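Local coordinates for TRAP dicarboxylate transporter, DctP subunit (Anaerococcus prevoti, PDB 4N91), which binds D-glucuronate as either anomer and, as the solute-binding subunit of a TRAP transporter, probably delivers it for uptake, at residues I33-N38 and Y64-Y69; E54-K59 and R259-E264. One frame throughout, in Å; residues are numbered along the deposited sequence.

Interaction 1 is the parallel strand pair of a beta-alpha-beta unit whose connecting helix, 44-60, supplies one half of interaction 2; the other half comes from helix 256-290, much later in the chain. The two centres lie 14 Å apart, and the contacts meet directly: E57 OE2 takes a probable hydrogen bond from I66 N (2.8 Å), while I66 CD1 packs on V56 CB at 3.5 Å. The rings of Y64 and F262 also meet edge-to-face. Only interaction 1 reaches the sugar pocket: N38 ND2 bonds O4 of beta-D-glucuronate, and the H37 side chain is about 8 Å from the bound sugar at the nearest atoms. Interaction 2 lies away from the site.

Interaction 1: residues I33-N38 and Y64-Y69; sequences IRVGHN and YDIQVY
R34 and Y69 both place CG beside their own backbone N (chi1 -64° and -65°), and their side chains therefore run alongside each other, R34 CG lying 4.1 Å from Y69 CE1. Q67 follows the same course; R34, Q67 and Y69 line this face of the sheet, and D65 lies at the end of the Q67 chain. The Y69 hydroxyl donates to Q67 OE1 (2.8 Å), and Q67 NE2 donates to D65 OD2 (2.9 Å), which it meets from above the carboxylate plane. Glutamine suits this place because its amide can accept at one end and donate at the other.

The opposite face is apolar and turns toward helix 44-60. I33 CB rests on I66 CG1 at 3.9 Å, and V35 CG2 meets I66 CG2 at 4.0 Å; branched residues such as these suit extended strands and fill the layer beneath the helix. Five backbone bonds zip the parallel strands together, from I33 N to D65 O through to H37 N to Y69 O (3.1 Å), the last just past the end of strand 31-36. There H37 takes the rarer rotamer with CG between N and carbonyl carbon (chi1 70°), bringing the edge of its ring against V68: CD2 is 3.9 Å from CG1.

Both ends of the Q67 amide are thus committed, which fixes its flip. H37 ties the loop that carries N38 and Q39, which bind glucuronate, to helix 44-60: ND1 accepts from Q39 N and NE2 bonds H46 ND1.

Interaction 2: residues E54-K59 and R259-E264; sequences EYVEDK and RKVFDE
V56 and V261 mark the closest backbone approach of two nearly antiparallel helices, 44-60 and 256-290, whose axes here come within 9.2 Å at a crossing angle of 153°. The tight part is apolar. V56 CG1 sits over one face of the F262 ring, 4.2 Å from its centroid, a CH-pi contact offset toward the rim; W250 also meets the ring edge-to-face. Branched V261 sends its two methyls to different partners: CG1 lies 4.0 Å from Y55 CE2, while CG2 presses on K59 CE at 3.5 Å, closer than carbons usually pack.

Toward solvent the contact passes to long, polar side chains. Y55, with CG anti to its backbone N (chi1 178°), extends its ring across to the other helix, edge toward V261 O, and its hydroxyl donates to E264 OE1, reaching that oxygen from above the carboxylate plane. The 2.5 Å between Y55 OH and E264 OE1 is short, and its exact length should not be over-read. Lysine K59 combines both roles, its aliphatic stem lying over V261 and its NZ making a salt bridge, its hydrogen bond weak, with the same E264 OE1 at 3.3 Å.

One carboxylate oxygen thus receives both a phenol and an ammonium group, which would probably favour the ionised form of E264. The shared oxygen ties the two helices together at the outer margin of their apolar contact.

Interaction 1: residues I33-N38 and Y64-Y69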
loop_
_atom_site.group_PDB
_atom_site.type_symbol
_atom_site.label_atom_id
_atom_site.label_comp_id
_atom_site.label_asym_id
_atom_site.label_seq_id
_atom_site.Cartn_x
_atom_site.Cartn_y
_atom_site.Cartn_z
ATOM N N ILE A 33 23.562 3.269 -2.175
ATOM C CA ILE A 33 22.336 2.494 -2.195
ATOM C C ILE A 33 21.162 3.456 -2.347
ATOM O O ILE A 33 20.925 4.280 -1.479
ATOM C CB ILE A 33 22.158 1.700 -0.922
ATOM C CG1 ILE A 33 23.370 0.777 -0.703
ATOM C CG2 ILE A 33 20.902 0.885 -0.970
ATOM C CD1 ILE A 33 23.631 -0.200 -1.860
ATOM N N ARG A 34 20.471 3.360 -3.472
ATOM C CA ARG A 34 19.376 4.282 -3.792
ATOM C C ARG A 34 18.034 3.679 -3.417
ATOM O O ARG A 34 17.701 2.560 -3.815
ATOM C CB ARG A 34 19.423 4.678 -5.261
ATOM C CG ARG A 34 20.693 5.460 -5.584
ATOM C CD ARG A 34 20.779 5.921 -7.028
ATOM N NE ARG A 34 22.047 6.618 -7.243
ATOM C CZ ARG A 34 23.206 6.009 -7.468
ATOM N NH1 ARG A 34 23.262 4.687 -7.530
ATOM N NH2 ARG A 34 24.313 6.725 -7.637
ATOM N N VAL A 35 17.262 4.446 -2.655
ATOM C CA VAL A 35 16.027 3.972 -2.064
ATOM C C VAL A 35 14.962 5.003 -2.398
ATOM O O VAL A 35 15.141 6.208 -2.152
ATOM C CB VAL A 35 16.133 3.870 -0.538
ATOM C CG1 VAL A 35 14.821 3.340 0.038
ATOM C CG2 VAL A 35 17.326 2.994 -0.125
ATOM N N GLY A 36 13.881 4.557 -3.012
ATOM C CA GLY A 36 12.821 5.471 -3.360
ATOM C C GLY A 36 11.464 5.185 -2.771
ATOM O O GLY A 36 11.083 4.035 -2.537
ATOM N N HIS A 37 10.698 6.257 -2.582
ATOM C CA HIS A 37 9.299 6.143 -2.234
ATOM C C HIS A 37 8.534 7.390 -2.679
ATOM O O HIS A 37 9.150 8.354 -3.131
ATOM C CB HIS A 37 9.127 5.873 -0.740
ATOM C CG HIS A 37 9.484 7.035 0.131
ATOM N ND1 HIS A 37 8.572 8.006 0.463
ATOM C CD2 HIS A 37 10.650 7.400 0.711
ATOM C CE1 HIS A 37 9.144 8.913 1.227
ATOM N NE2 HIS A 37 10.398 8.549 1.418
ATOM N N ASN A 38 7.205 7.349 -2.614
ATOM C CA ASN A 38 6.378 8.392 -3.199
ATOM C C ASN A 38 5.708 9.329 -2.203
ATOM O O ASN A 38 4.841 10.110 -2.574
ATOM C CB ASN A 38 5.327 7.783 -4.126
ATOM C CG ASN A 38 4.238 7.030 -3.391
ATOM O OD1 ASN A 38 4.263 6.883 -2.174
ATOM N ND2 ASN A 38 3.254 6.555 -4.151
ATOM N N TYR A 64 28.787 1.932 2.825
ATOM C CA TYR A 64 27.572 2.229 2.090
ATOM C C TYR A 64 27.052 3.615 2.419
ATOM O O TYR A 64 27.042 4.034 3.575
ATOM C CB TYR A 64 26.479 1.197 2.394
ATOM C CG TYR A 64 26.821 -0.229 2.021
ATOM C CD1 TYR A 64 26.679 -0.686 0.719
ATOM C CD2 TYR A 64 27.279 -1.122 2.977
ATOM C CE1 TYR A 64 26.988 -1.997 0.379
ATOM C CE2 TYR A 64 27.592 -2.425 2.649
ATOM C CZ TYR A 64 27.448 -2.858 1.349
ATOM O OH TYR A 64 27.758 -4.161 1.029
ATOM N N ASP A 65 26.624 4.323 1.383
ATOM C CA ASP A 65 25.894 5.561 1.554
ATOM C C ASP A 65 24.467 5.296 1.095
ATOM O O ASP A 65 24.224 5.107 -0.088
ATOM C CB ASP A 65 26.519 6.674 0.723
ATOM C CG ASP A 65 25.725 7.965 0.787
ATOM O OD1 ASP A 65 24.853 8.098 1.671
ATOM O OD2 ASP A 65 25.978 8.855 -0.043
ATOM N N ILE A 66 23.536 5.233 2.039
ATOM C CA ILE A 66 22.129 5.017 1.686
ATOM C C ILE A 66 21.468 6.359 1.392
ATOM O O ILE A 66 21.500 7.267 2.219
ATOM C CB ILE A 66 21.403 4.245 2.808
ATOM C CG1 ILE A 66 21.881 2.788 2.802
ATOM C CG2 ILE A 66 19.904 4.318 2.640
ATOM C CD1 ILE A 66 21.443 1.985 3.990
ATOM N N GLN A 67 20.898 6.500 0.194
ATOM C CA GLN A 67 20.238 7.741 -0.185
ATOM C C GLN A 67 18.749 7.532 -0.402
ATOM O O GLN A 67 18.358 6.700 -1.207
ATOM C CB GLN A 67 20.882 8.292 -1.447
ATOM C CG GLN A 67 22.331 8.648 -1.234
ATOM C CD GLN A 67 23.013 9.120 -2.497
ATOM O OE1 GLN A 67 22.421 9.122 -3.580
ATOM N NE2 GLN A 67 24.284 9.506 -2.368
ATOM N N VAL A 68 17.934 8.283 0.340
ATOM C CA VAL A 68 16.492 8.098 0.321
ATOM C C VAL A 68 15.879 9.230 -0.501
ATOM O O VAL A 68 16.139 10.398 -0.254
ATOM C CB VAL A 68 15.889 8.069 1.740
ATOM C CG1 VAL A 68 14.366 7.862 1.675
ATOM C CG2 VAL A 68 16.534 7.013 2.581
ATOM N N TYR A 69 15.099 8.861 -1.513
ATOM C CA TYR A 69 14.466 9.797 -2.409
ATOM C C TYR A 69 12.949 9.786 -2.209
ATOM O O TYR A 69 12.244 8.899 -2.723
ATOM C CB TYR A 69 14.785 9.435 -3.867
ATOM C CG TYR A 69 16.244 9.566 -4.239
ATOM C CD1 TYR A 69 17.152 8.563 -3.956
ATOM C CD2 TYR A 69 16.710 10.711 -4.892
ATOM C CE1 TYR A 69 18.488 8.682 -4.292
ATOM C CE2 TYR A 69 18.051 10.833 -5.224
ATOM C CZ TYR A 69 18.926 9.820 -4.910
ATOM O OH TYR A 69 20.263 9.916 -5.245
#

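Interaction 2: residues E54-K59 and R259-E264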
loop_
_atom_site.group_PDB
_atom_site.type_symbol
_atom_site.label_atom_id
_atom_site.label_comp_id
_atom_site.label_asym_id
_atom_site.label_seq_id
_atom_site.Cartn_x
_atom_site.Cartn_y
_atom_site.Cartn_z
ATOM N N GLU A 54 19.992 5.195 9.028
ATOM C CA GLU A 54 20.831 5.420 10.187
ATOM C C GLU A 54 21.330 4.086 10.770
ATOM O O GLU A 54 22.501 3.949 11.157
ATOM C CB GLU A 54 20.059 6.204 11.237
ATOM C CG GLU A 54 20.938 6.602 12.430
ATOM C CD GLU A 54 20.183 7.395 13.472
ATOM O OE1 GLU A 54 18.953 7.561 13.305
ATOM O OE2 GLU A 54 20.816 7.851 14.455
ATOM N N TYR A 55 20.449 3.099 10.836
ATOM C CA TYR A 55 20.832 1.803 11.363
ATOM C C TYR A 55 21.974 1.213 10.549
ATOM O O TYR A 55 22.991 0.779 11.102
ATOM C CB TYR A 55 19.657 0.828 11.390
ATOM C CG TYR A 55 20.071 -0.525 11.901
ATOM C CD1 TYR A 55 20.133 -0.776 13.270
ATOM C CD2 TYR A 55 20.435 -1.542 11.035
ATOM C CE1 TYR A 55 20.530 -2.005 13.747
ATOM C CE2 TYR A 55 20.840 -2.777 11.506
ATOM C CZ TYR A 55 20.886 -3.001 12.865
ATOM O OH TYR A 55 21.300 -4.227 13.346
ATOM N N VAL A 56 21.807 1.178 9.232
ATOM C CA VAL A 56 22.784 0.508 8.387
ATOM C C VAL A 56 24.097 1.277 8.366
ATOM O O VAL A 56 25.167 0.687 8.477
ATOM C CB VAL A 56 22.252 0.310 6.951
ATOM C CG1 VAL A 56 23.356 -0.207 6.049
ATOM C CG2 VAL A 56 21.069 -0.635 6.960
ATOM N N GLU A 57 24.024 2.595 8.233
ATOM C CA GLU A 57 25.231 3.399 8.157
ATOM C C GLU A 57 26.009 3.392 9.472
ATOM O O GLU A 57 27.232 3.506 9.470
ATOM C CB GLU A 57 24.887 4.827 7.721
ATOM C CG GLU A 57 24.400 4.888 6.283
ATOM C CD GLU A 57 24.220 6.300 5.772
ATOM O OE1 GLU A 57 24.434 7.262 6.545
ATOM O OE2 GLU A 57 23.859 6.441 4.580
ATOM N N ASP A 58 25.308 3.246 10.591
ATOM C CA ASP A 58 25.983 3.144 11.880
ATOM C C ASP A 58 26.836 1.883 11.953
ATOM O O ASP A 58 27.889 1.886 12.595
ATOM C CB ASP A 58 24.981 3.149 13.032
ATOM C CG ASP A 58 24.473 4.545 13.372
ATOM O OD1 ASP A 58 25.050 5.540 12.880
ATOM O OD2 ASP A 58 23.494 4.645 14.145
ATOM N N LYS A 59 26.395 0.801 11.318
ATOM C CA LYS A 59 27.149 -0.453 11.386
ATOM C C LYS A 59 28.177 -0.574 10.260
ATOM O O LYS A 59 29.214 -1.214 10.429
ATOM C CB LYS A 59 26.220 -1.672 11.348
ATOM C CG LYS A 59 25.045 -1.621 12.327
ATOM C CD LYS A 59 25.093 -2.723 13.372
ATOM C CE LYS A 59 25.084 -4.108 12.725
ATOM N NZ LYS A 59 24.850 -5.236 13.683
ATOM N N ARG A 259 24.655 -8.467 4.385
ATOM C CA ARG A 259 23.269 -8.895 4.226
ATOM C C ARG A 259 22.582 -8.959 5.583
ATOM O O ARG A 259 21.421 -8.592 5.714
ATOM C CB ARG A 259 23.195 -10.266 3.558
ATOM C CG ARG A 259 21.786 -10.828 3.432
ATOM C CD ARG A 259 20.912 -9.931 2.559
ATOM N NE ARG A 259 19.538 -10.418 2.466
ATOM C CZ ARG A 259 19.136 -11.390 1.649
ATOM N NH1 ARG A 259 19.998 -11.985 0.831
ATOM N NH2 ARG A 259 17.859 -11.758 1.641
ATOM N N LYS A 260 23.295 -9.433 6.594
ATOM C CA LYS A 260 22.697 -9.532 7.919
ATOM C C LYS A 260 22.311 -8.146 8.442
ATOM O O LYS A 260 21.241 -7.962 9.029
ATOM C CB LYS A 260 23.636 -10.259 8.880
ATOM C CG LYS A 260 23.629 -11.751 8.615
ATOM C CD LYS A 260 24.750 -12.461 9.332
ATOM C CE LYS A 260 24.545 -13.960 9.289
ATOM N NZ LYS A 260 25.804 -14.672 9.622
ATOM N N VAL A 261 23.162 -7.161 8.183
ATOM C CA VAL A 261 22.897 -5.802 8.633
ATOM C C VAL A 261 21.726 -5.204 7.856
ATOM O O VAL A 261 20.832 -4.593 8.443
ATOM C CB VAL A 261 24.134 -4.905 8.522
ATOM C CG1 VAL A 261 23.767 -3.461 8.802
ATOM C CG2 VAL A 261 25.244 -5.408 9.483
ATOM N N PHE A 262 21.714 -5.370 6.538
ATOM C CA PHE A 262 20.563 -4.881 5.777
ATOM C C PHE A 262 19.266 -5.528 6.232
ATOM O O PHE A 262 18.238 -4.840 6.334
ATOM C CB PHE A 262 20.761 -5.068 4.269
ATOM C CG PHE A 262 21.534 -3.967 3.642
ATOM C CD1 PHE A 262 20.891 -2.868 3.126
ATOM C CD2 PHE A 262 22.916 -4.017 3.585
ATOM C CE1 PHE A 262 21.608 -1.856 2.547
ATOM C CE2 PHE A 262 23.630 -2.998 3.011
ATOM C CZ PHE A 262 22.982 -1.917 2.508
ATOM N N ASP A 263 19.295 -6.826 6.514
ATOM C CA ASP A 263 18.090 -7.527 6.949
ATOM C C ASP A 263 17.583 -6.957 8.286
ATOM O O ASP A 263 16.386 -6.741 8.470
ATOM C CB ASP A 263 18.341 -9.038 7.061
ATOM C CG ASP A 263 18.479 -9.724 5.695
ATOM O OD1 ASP A 263 18.256 -9.074 4.656
ATOM O OD2 ASP A 263 18.814 -10.928 5.663
ATOM N N GLU A 264 18.504 -6.710 9.208
ATOM C CA GLU A 264 18.163 -6.103 10.493
ATOM C C GLU A 264 17.579 -4.720 10.246
ATOM O O GLU A 264 16.592 -4.311 10.878
ATOM C CB GLU A 264 19.403 -6.008 11.387
ATOM C CG GLU A 264 19.920 -7.336 11.915
ATOM C CD GLU A 264 21.323 -7.231 12.556
ATOM O OE1 GLU A 264 22.106 -6.324 12.181
ATOM O OE2 GLU A 264 21.643 -8.063 13.439
#